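Local coordinates for protein D-ribitol-5-phosphate phosphatase (Bacteroides thetaiotaomicron, PDB 4JB3) that removes the phosphate from ribitol 5-phosphate and ribitol 1-phosphate, and can also dephosphorylate a phosphoribitylamino-uracil intermediate of riboflavin biosynthesis, at residues E96-K99 / Q100-G104. Numbering follows the deposited sequence.
Sequences EETK and QAWLG
Glu-96 and Gln-100, one helical turn apart, join their side-chain ends on the exposed flank of helix 95-103. Gln-100 NE2 gives a hydrogen bond to Glu-96 OE2 at 2.8 Å, bent to an N-H...O angle of 147°. NE2 meets OE2 on the anti side of the carboxylate and 33° out of its plane, while the amide and carboxylate planes are only roughly parallel, twisted by 27°. Both chains fold to get there: Glu-96 leaves with CG anti to its N and bends at chi2; in Gln-100 the first torsion sets CG beside the backbone N, 3.3 Å from Glu-96 O, and a bend at chi2 then brings NE2 round to Glu-96 OE2. The same two residues are joined through the main chain by Gln-100 N to Glu-96 O, the first of four consecutive i to i+4 bonds that end with Leu-103 N on Lys-99 O.

Lys-99 runs out fully extended, and its aliphatic shaft passes obliquely by Leu-103, with CE 4.0 Å from Leu-103 CD1. On the buried side Thr-98 CG2 stands 4.3 Å from Trp-102 CD1, and the indole also comes obliquely past Thr-98 O, with CD1 3.5 Å from that oxygen. Lys-99 NZ is hydrogen-bonded to Ser-138 OG and Thr-98 OG1 to Thr-94 O, one turn back, while Glu-97 is held by a salt bridge to Arg-91.

The helix belongs to the helical part of this HAD phosphatase, apart from the parallel sheet that carries the probable nucleophile, Asp-30. Trp-102, close to a bound glycerol and about 12 Å by side chain from Asp-30, packs among Phe-47, Phe-81, Phe-105 and Phe-135; Ala-101 rests on helix 40-50, Thr-98 on helix 78-89, and Leu-103 on Trp-139 of helix 134-140.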
loop_
_atom_site.group_PDB
_atom_site.type_symbol
_atom_site.label_atom_id
_atom_site.label_comp_id
_atom_site.label_asym_id
_atom_site.label_seq_id
_atom_site.Cartn_x
_atom_site.Cartn_y
_atom_site.Cartn_z
ATOM N N GLU A 96 -15.965 13.752 -3.891
ATOM C CA GLU A 96 -15.008 13.761 -4.991
ATOM C C GLU A 96 -13.789 14.627 -4.689
ATOM O O GLU A 96 -12.673 14.256 -5.025
ATOM C CB GLU A 96 -15.662 14.182 -6.304
ATOM C CG GLU A 96 -14.733 14.061 -7.513
ATOM C CD GLU A 96 -14.286 12.630 -7.792
ATOM O OE1 GLU A 96 -15.000 11.677 -7.409
ATOM O OE2 GLU A 96 -13.215 12.461 -8.412
ATOM N N GLU A 97 -13.981 15.771 -4.046
ATOM C CA GLU A 97 -12.797 16.575 -3.772
ATOM C C GLU A 97 -11.975 15.965 -2.646
ATOM O O GLU A 97 -10.754 16.136 -2.611
ATOM C CB GLU A 97 -13.150 18.024 -3.506
ATOM C CG GLU A 97 -13.887 18.248 -2.237
ATOM C CD GLU A 97 -14.346 19.682 -2.127
ATOM O OE1 GLU A 97 -15.510 19.908 -1.740
ATOM O OE2 GLU A 97 -13.537 20.593 -2.432
ATOM N N THR A 98 -12.631 15.219 -1.761
ATOM C CA THR A 98 -11.918 14.530 -0.692
ATOM C C THR A 98 -11.092 13.390 -1.291
ATOM O O THR A 98 -9.923 13.197 -0.927
ATOM C CB THR A 98 -12.888 14.028 0.386
ATOM O OG1 THR A 98 -13.632 15.149 0.895
ATOM C CG2 THR A 98 -12.117 13.378 1.535
ATOM N N LYS A 99 -11.693 12.656 -2.224
ATOM C CA LYS A 99 -10.981 11.605 -2.948
ATOM C C LYS A 99 -9.782 12.185 -3.687
ATOM O O LYS A 99 -8.682 11.626 -3.620
ATOM C CB LYS A 99 -11.902 10.896 -3.936
ATOM C CG LYS A 99 -11.199 9.809 -4.760
ATOM C CD LYS A 99 -12.189 9.097 -5.665
ATOM C CE LYS A 99 -11.478 8.139 -6.601
ATOM N NZ LYS A 99 -12.459 7.356 -7.401
ATOM N N GLN A 100 -9.980 13.304 -4.382
ATOM C CA GLN A 100 -8.883 13.888 -5.149
ATOM C C GLN A 100 -7.725 14.311 -4.250
ATOM O O GLN A 100 -6.556 14.183 -4.642
ATOM C CB GLN A 100 -9.367 15.033 -6.037
ATOM C CG GLN A 100 -10.246 14.562 -7.193
ATOM C CD GLN A 100 -9.609 13.443 -8.008
ATOM O OE1 GLN A 100 -8.438 13.518 -8.381
ATOM N NE2 GLN A 100 -10.381 12.396 -8.280
ATOM N N ALA A 101 -8.031 14.769 -3.036
ATOM C CA ALA A 101 -6.970 15.109 -2.093
ATOM C C ALA A 101 -6.171 13.869 -1.706
ATOM O O ALA A 101 -4.940 13.888 -1.723
ATOM C CB ALA A 101 -7.528 15.816 -0.862
ATOM N N TRP A 102 -6.860 12.783 -1.381
ATOM C CA TRP A 102 -6.182 11.517 -1.105
ATOM C C TRP A 102 -5.298 11.039 -2.259
ATOM O O TRP A 102 -4.197 10.520 -2.035
ATOM C CB TRP A 102 -7.200 10.432 -0.751
ATOM C CG TRP A 102 -7.519 10.432 0.712
ATOM C CD1 TRP A 102 -8.682 10.861 1.302
ATOM C CD2 TRP A 102 -6.655 10.022 1.781
ATOM N NE1 TRP A 102 -8.593 10.723 2.668
ATOM C CE2 TRP A 102 -7.357 10.220 2.987
ATOM C CE3 TRP A 102 -5.354 9.504 1.834
ATOM C CZ2 TRP A 102 -6.812 9.903 4.225
ATOM C CZ3 TRP A 102 -4.814 9.193 3.060
ATOM C CH2 TRP A 102 -5.534 9.397 4.243
ATOM N N LEU A 103 -5.778 11.201 -3.488
ATOM C CA LEU A 103 -5.001 10.751 -4.643
ATOM C C LEU A 103 -3.755 11.617 -4.848
ATOM O O LEU A 103 -2.841 11.235 -5.590
ATOM C CB LEU A 103 -5.867 10.708 -5.899
ATOM C CG LEU A 103 -6.997 9.680 -5.824
ATOM C CD1 LEU A 103 -7.785 9.659 -7.120
ATOM C CD2 LEU A 103 -6.458 8.295 -5.513
ATOM N N GLY A 104 -3.712 12.761 -4.172
ATOM C CA GLY A 104 -2.539 13.612 -4.166
ATOM C C GLY A 104 -1.313 12.928 -3.591
ATOM O O GLY A 104 -0.190 13.354 -3.856
#